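Local structure of computationally designed four-helix bundle protein (Synthetic construct, 3U3B) at residues N32-E37 with E79-S84; H66-L71 with D88-K93. The protein is of unknown function, being a computationally designed four-helix bundle related in sequence to Hpt domains, made to test flexible-backbone redesign of a complete hydrophobic core. One frame throughout, in Å; residues are numbered along the deposited sequence. Where two conformers were deposited one is given.

Contact 1: N32-E37 with E79-S84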
ATOM      1  N   ASN A  32       5.214 -10.065 -14.749  1.00 33.36           N
ATOM      2  CA  ASN A  32       4.850 -11.466 -14.518  1.00 37.48           C
ATOM      3  C   ASN A  32       3.793 -11.576 -13.417  1.00 31.86           C
ATOM      4  O   ASN A  32       4.111 -11.867 -12.261  1.00 30.47           O
ATOM      5  CB  ASN A  32       6.088 -12.271 -14.126  1.00 47.94           C
ATOM      6  CG  ASN A  32       5.776 -13.737 -13.895  1.00 55.64           C
ATOM      7  OD1 ASN A  32       4.845 -14.288 -14.492  1.00 56.63           O
ATOM      8  ND2 ASN A  32       6.528 -14.368 -12.998  1.00 62.16           N
ATOM      9  N   PRO A  33       2.529 -11.314 -13.763  1.00 31.21           N
ATOM     10  CA  PRO A  33       1.461 -11.066 -12.787  1.00 31.71           C
ATOM     11  C   PRO A  33       1.188 -12.207 -11.820  1.00 34.46           C
ATOM     12  O   PRO A  33       0.619 -11.991 -10.742  1.00 36.72           O
ATOM     13  CB  PRO A  33       0.233 -10.836 -13.669  1.00 34.83           C
ATOM     14  CG  PRO A  33       0.794 -10.254 -14.917  1.00 35.96           C
ATOM     15  CD  PRO A  33       2.125 -10.932 -15.129  1.00 34.64           C
ATOM     16  N   GLU A  34       1.567 -13.413 -12.217  1.00 34.52           N
ATOM     17  CA  GLU A  34       1.304 -14.591 -11.422  1.00 37.75           C
ATOM     18  C   GLU A  34       2.424 -14.848 -10.413  1.00 37.23           C
ATOM     19  O   GLU A  34       2.431 -15.871  -9.747  1.00 40.24           O
ATOM     20  CB  GLU A  34       1.156 -15.802 -12.352  1.00 49.20           C
ATOM     21  CG  GLU A  34       0.136 -15.615 -13.472  1.00 63.21           C
ATOM     22  CD  GLU A  34      -1.285 -15.978 -13.062  1.00 81.18           C
ATOM     23  OE1 GLU A  34      -1.763 -17.065 -13.463  1.00 91.82           O
ATOM     24  OE2 GLU A  34      -1.929 -15.181 -12.350  1.00 83.94           O
ATOM     25  N   ASP A  35       3.382 -13.936 -10.319  1.00 37.01           N
ATOM     26  CA  ASP A  35       4.509 -14.149  -9.428  1.00 35.38           C
ATOM     27  C   ASP A  35       4.073 -13.858  -7.995  1.00 32.48           C
ATOM     28  O   ASP A  35       4.132 -12.708  -7.533  1.00 29.60           O
ATOM     29  CB  ASP A  35       5.712 -13.278  -9.802  1.00 37.91           C
ATOM     30  CG  ASP A  35       6.950 -13.625  -8.989  1.00 43.59           C
ATOM     31  OD1 ASP A  35       6.820 -14.401  -8.011  1.00 47.34           O
ATOM     32  OD2 ASP A  35       8.051 -13.129  -9.321  1.00 46.74           O
ATOM     33  N   MET A  36       3.644 -14.900  -7.295  1.00 30.79           N
ATOM     34  CA  MET A  36       3.129 -14.738  -5.919  1.00 30.44           C
ATOM     35  C   MET A  36       4.150 -14.210  -4.926  1.00 29.18           C
ATOM     36  O   MET A  36       3.782 -13.705  -3.853  1.00 27.11           O
ATOM     37  CB  MET A  36       2.563 -16.076  -5.406  1.00 36.78           C
ATOM     38  CG  MET A  36       1.347 -16.544  -6.161  1.00 41.22           C
ATOM     39  SD  MET A  36       0.113 -15.238  -6.333  1.00 56.65           S
ATOM     40  CE  MET A  36      -1.198 -16.123  -7.184  1.00 93.56           C
ATOM     41  N   GLU A  37       5.434 -14.292  -5.260  1.00 28.14           N
ATOM     42  CA  GLU A  37       6.460 -13.762  -4.364  1.00 29.24           C
ATOM     43  C   GLU A  37       6.294 -12.232  -4.186  1.00 24.68           C
ATOM     44  O   GLU A  37       6.375 -11.689  -3.061  1.00 24.04           O
ATOM     45  CB  GLU A  37       7.836 -14.126  -4.909  1.00 37.12           C
ATOM     46  CG  GLU A  37       8.981 -13.833  -3.989  1.00 50.82           C
ATOM     47  CD  GLU A  37      10.300 -14.376  -4.515  1.00 71.73           C
ATOM     48  OE1 GLU A  37      10.276 -15.245  -5.420  1.00 81.88           O
ATOM     49  OE2 GLU A  37      11.362 -13.931  -4.028  1.00 79.76           O
ATOM     50  N   GLU A  79      -8.675 -16.543  -5.211  1.00 69.40           N
ATOM     51  CA  GLU A  79     -10.114 -16.292  -5.271  1.00 77.23           C
ATOM     52  C   GLU A  79     -10.512 -15.586  -6.582  1.00 76.68           C
ATOM     53  O   GLU A  79     -11.647 -15.733  -7.047  1.00 83.69           O
ATOM     54  CB  GLU A  79     -10.574 -15.487  -4.049  1.00 81.14           C
ATOM     55  CG  GLU A  79     -12.073 -15.209  -4.022  1.00 90.10           C
ATOM     56  CD  GLU A  79     -12.541 -14.616  -2.708  1.00 94.38           C
ATOM     57  OE1 GLU A  79     -11.919 -14.909  -1.661  1.00 98.06           O
ATOM     58  OE2 GLU A  79     -13.534 -13.856  -2.724  1.00 94.06           O
ATOM     59  N   ILE A  80      -9.583 -14.841  -7.180  1.00 70.83           N
ATOM     60  CA  ILE A  80      -9.789 -14.298  -8.528  1.00 72.75           C
ATOM     61  C   ILE A  80      -8.487 -14.310  -9.325  1.00 71.94           C
ATOM     62  O   ILE A  80      -7.392 -14.192  -8.760  1.00 65.32           O
ATOM     63  CB  ILE A  80     -10.380 -12.853  -8.515  1.00 82.95           C
ATOM     64  CG1 ILE A  80     -10.536 -12.278  -9.939  1.00 81.31           C
ATOM     65  CG2 ILE A  80      -9.486 -11.907  -7.729  1.00 78.28           C
ATOM     66  CD1 ILE A  80     -11.916 -12.451 -10.590  1.00 83.72           C
ATOM     67  N   LYS A  81      -8.639 -14.461 -10.642  1.00 77.67           N
ATOM     68  CA  LYS A  81      -7.532 -14.496 -11.596  1.00 78.39           C
ATOM     69  C   LYS A  81      -6.864 -13.121 -11.797  1.00 66.54           C
ATOM     70  O   LYS A  81      -7.549 -12.107 -11.935  1.00 66.18           O
ATOM     71  CB  LYS A  81      -8.059 -15.023 -12.934  1.00 90.79           C
ATOM     72  CG  LYS A  81      -7.011 -15.163 -14.007  1.00 98.53           C
ATOM     73  CD  LYS A  81      -5.797 -15.908 -13.492  1.00102.52           C
ATOM     74  CE  LYS A  81      -4.613 -15.760 -14.433  1.00104.19           C
ATOM     75  NZ  LYS A  81      -4.235 -14.333 -14.681  1.00 99.85           N
ATOM     76  N   ILE A  82      -5.529 -13.100 -11.831  1.00 58.41           N
ATOM     77  CA  ILE A  82      -4.767 -11.844 -11.814  1.00 51.13           C
ATOM     78  C   ILE A  82      -4.593 -11.195 -13.192  1.00 55.08           C
ATOM     79  O   ILE A  82      -3.778 -11.641 -14.003  1.00 59.36           O
ATOM     80  CB  ILE A  82      -3.361 -12.034 -11.182  1.00 46.46           C
ATOM     81  CG1 ILE A  82      -3.466 -12.541  -9.734  1.00 44.29           C
ATOM     82  CG2 ILE A  82      -2.603 -10.736 -11.231  1.00 40.08           C
ATOM     83  CD1 ILE A  82      -3.093 -13.985  -9.571  1.00 52.39           C
ATOM     84  N   THR A  83      -5.321 -10.106 -13.423  1.00 52.50           N
ATOM     85  CA  THR A  83      -5.314  -9.437 -14.714  1.00 54.81           C
ATOM     86  C   THR A  83      -4.590  -8.088 -14.649  1.00 50.65           C
ATOM     87  O   THR A  83      -4.291  -7.571 -13.566  1.00 48.38           O
ATOM     88  CB  THR A  83      -6.750  -9.122 -15.183  1.00 58.91           C
ATOM     89  OG1 THR A  83      -7.387  -8.285 -14.209  1.00 62.54           O
ATOM     90  CG2 THR A  83      -7.599 -10.385 -15.368  1.00 59.11           C
ATOM     91  N   SER A  84      -4.342  -7.525 -15.827  1.00 52.24           N
ATOM     92  CA  SER A  84      -3.850  -6.166 -15.946  1.00 50.26           C
ATOM     93  C   SER A  84      -4.785  -5.203 -15.205  1.00 46.08           C
ATOM     94  O   SER A  84      -4.326  -4.322 -14.473  1.00 44.09           O
ATOM     95  CB  SER A  84      -3.749  -5.792 -17.428  1.00 57.72           C
ATOM     96  OG  SER A  84      -5.023  -5.904 -18.052  1.00 67.10           O
TER
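Pro33 and Ile82 bring the two loops together, their CA atoms 6.4 Å apart, where the type I beta turn from Asn32 to Asp35 faces the irregular chain 79-84. The turn is closed by the backbone bond from Asp35 N to Asn32 O, and its second position suits Pro33, whose ring holds phi near the -60° needed there. CB of Ile82 points toward the turn, and the two branches it carries do different work. CG2 rests on Pro33, 3.7 Å from Pro33 CB. The other branch, with CG1 set beside the backbone N (chi1 -59°), carries CD1 to the methyl end of Met36, 3.7 Å from Met36 CE. Met36, bent at chi2, is flexible enough to bring that methyl in from the helix start; it also touches Leu76, while Ile82 lies on Met75, so both continue the packing onto helix 59-76. A bend at chi2 (-87°) swings the carboxylate of Glu34 over to Lys81, whose chain it crosses at about a right angle, and also lays it against the isoleucine, Glu34 OE2 being 3.2 Å from Ile82 CD1. The salt bridge, Glu34 OE2 to Lys81 NZ, is long at 3.4 Å, and its hydrogen bond is weak. Two long, oppositely charged chains suit this solvent-exposed edge, where water can share their charges. Small polar residues serve as N-caps: Asp35 OD1 accepts from Glu37 N (3.1 Å), which reaches it from above the carboxylate plane, and Thr83 OG1 accepts from Leu86 N. Here the first and third interhelical loops meet at one end of an antiparallel four-helix bundle, each leading into an N-capped helix.

Contact 2: H66-L71 with D88-K93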
ATOM      1  N   HIS A  66      -6.762  -0.842   3.779  1.00 33.39           N
ATOM      2  CA  HIS A  66      -7.556  -2.022   4.076  1.00 37.16           C
ATOM      3  C   HIS A  66      -8.165  -2.577   2.795  1.00 35.12           C
ATOM      4  O   HIS A  66      -8.199  -3.793   2.580  1.00 32.70           O
ATOM      5  CB  HIS A  66      -8.660  -1.675   5.064  1.00 44.91           C
ATOM      6  CG  HIS A  66      -9.543  -2.830   5.400  1.00 55.26           C
ATOM      7  ND1 HIS A  66      -9.065  -3.984   5.983  1.00 61.20           N
ATOM      8  CD2 HIS A  66     -10.872  -3.015   5.229  1.00 61.49           C
ATOM      9  CE1 HIS A  66     -10.066  -4.827   6.164  1.00 65.22           C
ATOM     10  NE2 HIS A  66     -11.173  -4.263   5.712  1.00 65.25           N
ATOM     11  N   THR A  67      -8.638  -1.679   1.940  1.00 36.58           N
ATOM     12  CA  THR A  67      -9.212  -2.087   0.658  1.00 35.88           C
ATOM     13  C   THR A  67      -8.177  -2.779  -0.224  1.00 30.32           C
ATOM     14  O   THR A  67      -8.480  -3.777  -0.880  1.00 31.57           O
ATOM     15  CB  THR A  67      -9.806  -0.899  -0.107  1.00 39.28           C
ATOM     16  OG1 THR A  67     -10.869  -0.306   0.657  1.00 41.43           O
ATOM     17  CG2 THR A  67     -10.361  -1.372  -1.409  1.00 42.66           C
ATOM     18  N   ILE A  68      -6.955  -2.255  -0.255  1.00 27.12           N
ATOM     19  CA  ILE A  68      -5.903  -2.879  -1.037  1.00 25.51           C
ATOM     20  C   ILE A  68      -5.566  -4.289  -0.503  1.00 24.98           C
ATOM     21  O   ILE A  68      -5.409  -5.217  -1.277  1.00 23.62           O
ATOM     22  CB  ILE A  68      -4.635  -2.001  -1.077  1.00 24.98           C
ATOM     23  CG1 ILE A  68      -4.918  -0.665  -1.789  1.00 25.83           C
ATOM     24  CG2 ILE A  68      -3.491  -2.763  -1.709  1.00 22.22           C
ATOM     25  CD1 ILE A  68      -3.890   0.418  -1.457  1.00 24.47           C
ATOM     26  N   MET A  69      -5.461  -4.442   0.817  1.00 25.20           N
ATOM     27  CA  MET A  69      -5.191  -5.746   1.397  1.00 28.23           C
ATOM     28  C   MET A  69      -6.279  -6.753   1.037  1.00 31.85           C
ATOM     29  O   MET A  69      -5.986  -7.916   0.729  1.00 34.33           O
ATOM     30  CB  MET A  69      -5.069  -5.641   2.925  1.00 28.96           C
ATOM     31  CG  MET A  69      -3.850  -4.870   3.340  1.00 27.85           C
ATOM     32  SD  MET A  69      -3.956  -4.365   5.087  1.00 43.37           S
ATOM     33  CE  MET A  69      -4.248  -5.958   5.832  1.00 61.72           C
ATOM     34  N   ASN A  70      -7.536  -6.322   1.050  1.00 34.48           N
ATOM     35  CA  ASN A  70      -8.598  -7.232   0.655  1.00 37.52           C
ATOM     36  C   ASN A  70      -8.391  -7.760  -0.759  1.00 33.43           C
ATOM     37  O   ASN A  70      -8.541  -8.965  -0.995  1.00 35.36           O
ATOM     38  CB  ASN A  70      -9.975  -6.576   0.758  1.00 47.15           C
ATOM     39  CG  ASN A  70     -10.428  -6.386   2.189  1.00 57.11           C
ATOM     40  OD1 ASN A  70      -9.863  -6.968   3.124  1.00 61.88           O
ATOM     41  ND2 ASN A  70     -11.469  -5.575   2.369  1.00 62.14           N
ATOM     42  N   LEU A  71      -8.056  -6.866  -1.689  1.00 31.23           N
ATOM     43  CA  LEU A  71      -7.854  -7.255  -3.080  0.52 30.69           C
ATOM     44  C   LEU A  71      -6.640  -8.167  -3.213  1.00 30.01           C
ATOM     45  O   LEU A  71      -6.712  -9.209  -3.861  1.00 30.18           O
ATOM     46  CB  LEU A  71      -7.681  -6.015  -3.963  0.52 31.32           C
ATOM     47  CG  LEU A  71      -7.783  -6.238  -5.474  0.52 37.46           C
ATOM     48  CD1 LEU A  71      -9.136  -6.827  -5.864  0.52 39.86           C
ATOM     49  CD2 LEU A  71      -7.551  -4.922  -6.191  0.52 39.13           C
ATOM     50  N   ASP A  88      -4.301  -2.589 -12.190  1.00 40.72           N
ATOM     51  CA  ASP A  88      -4.615  -1.176 -12.321  1.00 41.44           C
ATOM     52  C   ASP A  88      -5.448  -0.664 -11.144  1.00 39.76           C
ATOM     53  O   ASP A  88      -5.283   0.481 -10.720  1.00 37.74           O
ATOM     54  CB  ASP A  88      -5.333  -0.895 -13.640  1.00 51.33           C
ATOM     55  CG  ASP A  88      -4.418  -1.045 -14.841  1.00 58.95           C
ATOM     56  OD1 ASP A  88      -3.189  -0.842 -14.691  1.00 59.43           O
ATOM     57  OD2 ASP A  88      -4.935  -1.356 -15.937  1.00 66.84           O
ATOM     58  N   LYS A  89      -6.347  -1.476 -10.611  1.00 40.62           N
ATOM     59  CA  LYS A  89      -7.159  -0.984  -9.506  1.00 41.64           C
ATOM     60  C   LYS A  89      -6.315  -0.832  -8.240  1.00 34.50           C
ATOM     61  O   LYS A  89      -6.511   0.102  -7.464  1.00 33.54           O
ATOM     62  CB  LYS A  89      -8.361  -1.888  -9.247  1.00 52.04           C
ATOM     63  CG  LYS A  89      -9.444  -1.204  -8.415  1.00 59.29           C
ATOM     64  CD  LYS A  89     -10.282  -2.243  -7.704  1.00 63.56           C
ATOM     65  CE  LYS A  89     -11.719  -1.801  -7.448  1.00 67.00           C
ATOM     66  NZ  LYS A  89     -12.479  -2.913  -6.783  1.00 69.18           N
ATOM     67  N   VAL A  90      -5.381  -1.757  -8.048  1.00 30.16           N
ATOM     68  CA  VAL A  90      -4.379  -1.629  -6.993  1.00 27.39           C
ATOM     69  C   VAL A  90      -3.537  -0.343  -7.138  1.00 28.32           C
ATOM     70  O   VAL A  90      -3.330   0.396  -6.173  1.00 26.35           O
ATOM     71  CB  VAL A  90      -3.418  -2.826  -6.991  1.00 30.04           C
ATOM     72  CG1 VAL A  90      -2.321  -2.614  -5.956  1.00 28.53           C
ATOM     73  CG2 VAL A  90      -4.168  -4.096  -6.693  1.00 31.33           C
ATOM     74  N   LYS A  91      -3.018  -0.101  -8.326  1.00 29.28           N
ATOM     75  CA  LYS A  91      -2.254   1.117  -8.578  1.00 27.46           C
ATOM     76  C   LYS A  91      -3.102   2.356  -8.295  1.00 28.27           C
ATOM     77  O   LYS A  91      -2.646   3.301  -7.657  1.00 27.71           O
ATOM     78  CB  LYS A  91      -1.772   1.124 -10.020  1.00 28.12           C
ATOM     79  CG  LYS A  91      -0.650   0.181 -10.266  1.00 28.64           C
ATOM     80  CD  LYS A  91      -0.380   0.192 -11.749  1.00 37.46           C
ATOM     81  CE  LYS A  91       0.733  -0.743 -12.128  1.00 45.82           C
ATOM     82  NZ  LYS A  91       0.801  -0.789 -13.622  1.00 50.69           N
ATOM     83  N   LYS A  92      -4.341   2.352  -8.763  1.00 29.18           N
ATOM     84  CA  LYS A  92      -5.205   3.488  -8.566  1.00 30.47           C
ATOM     85  C   LYS A  92      -5.425   3.794  -7.068  1.00 30.17           C
ATOM     86  O   LYS A  92      -5.448   4.959  -6.645  1.00 30.89           O
ATOM     87  CB  LYS A  92      -6.537   3.228  -9.230  1.00 35.82           C
ATOM     88  CG  LYS A  92      -7.503   4.333  -8.997  1.00 42.99           C
ATOM     89  CD  LYS A  92      -8.797   4.032  -9.677  1.00 54.07           C
ATOM     90  CE  LYS A  92      -9.874   4.986  -9.229  1.00 64.36           C
ATOM     91  NZ  LYS A  92     -11.222   4.428  -9.545  1.00 73.40           N
ATOM     92  N   LYS A  93      -5.593   2.751  -6.269  1.00 27.63           N
ATOM     93  CA  LYS A  93      -5.749   2.947  -4.835  1.00 26.44           C
ATOM     94  C   LYS A  93      -4.476   3.400  -4.159  1.00 27.32           C
ATOM     95  O   LYS A  93      -4.517   4.154  -3.209  1.00 27.58           O
ATOM     96  CB  LYS A  93      -6.207   1.663  -4.151  1.00 28.06           C
ATOM     97  CG  LYS A  93      -7.654   1.388  -4.360  1.00 35.70           C
ATOM     98  CD  LYS A  93      -8.055   0.100  -3.674  1.00 44.47           C
ATOM     99  CE  LYS A  93      -9.407  -0.357  -4.209  1.00 55.06           C
ATOM    100  NZ  LYS A  93     -10.364   0.796  -4.316  1.00 62.13           N
TER
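Ile68 and Lys93 pass alongside one another in opposite directions. Ile68 CG1 sits 3.6 Å from Lys93 CB and 3.7 Å from Lys93 CD, so the inner part of a charged residue is used as hydrocarbon. Leu71 and Val90 are arranged differently, meeting methyl to methyl at a slant. CB of Leu71 points toward the opposite helix, and chi1 (-166°), with CG anti to the backbone N, then decides where its methyls go: in the conformer described, one of two and so less certain in position, Leu71 CD2 lies 3.5 Å from Val90 CG2. The same methyl is 4.1 Å from Lys89 CD; lysine is apt there, its methylenes flanking the leucine while the exposed residue probably leaves its amine toward solvent. These contacts belong to an antiparallel pair of neighbouring helices in the four-helix bundle: the axes of the two short segments approach to 10.1 Å, their directions 164° apart, with Ile68 and Val90 nearest in the backbone. Val90, buried, also touches Ile26 of helix 3-30 and Met75 of helix 59-76, while Ile68 extends to Val97; both suit the interior for lack of any polar atom in the side chain. At the border, Thr67 keeps its hydroxyl bonded to Lys63 O of its own helix. With an alanine in place of Lys93 the chain beyond CB is gone, and Ile68 CG1 would probably lose the methylene CD from its side, opening a gap beside it. Lys93 leans on Val64 too, one turn before Ile68.

How the contacts relate
From the N terminus, helix 3-30 leads into segment 32-37, a turn running into helix 36-56; helix 59-76 follows and carries 66-71, and after it come segment 79-84, a loop that ends at the start of helix 84-102, and then 88-93 on that helix. Contact 1 therefore closes a long loop holding the second and third helices, whereas contact 2 closes the short hairpin of the last two. Their segments alternate along the chain, so the two closures cross. Contact 1 ties the first interhelical loop to the third at one end of the bundle; contact 2, its centre about 13 Å from that of contact 1, joins helices 59-76 and 84-102 nearer the middle.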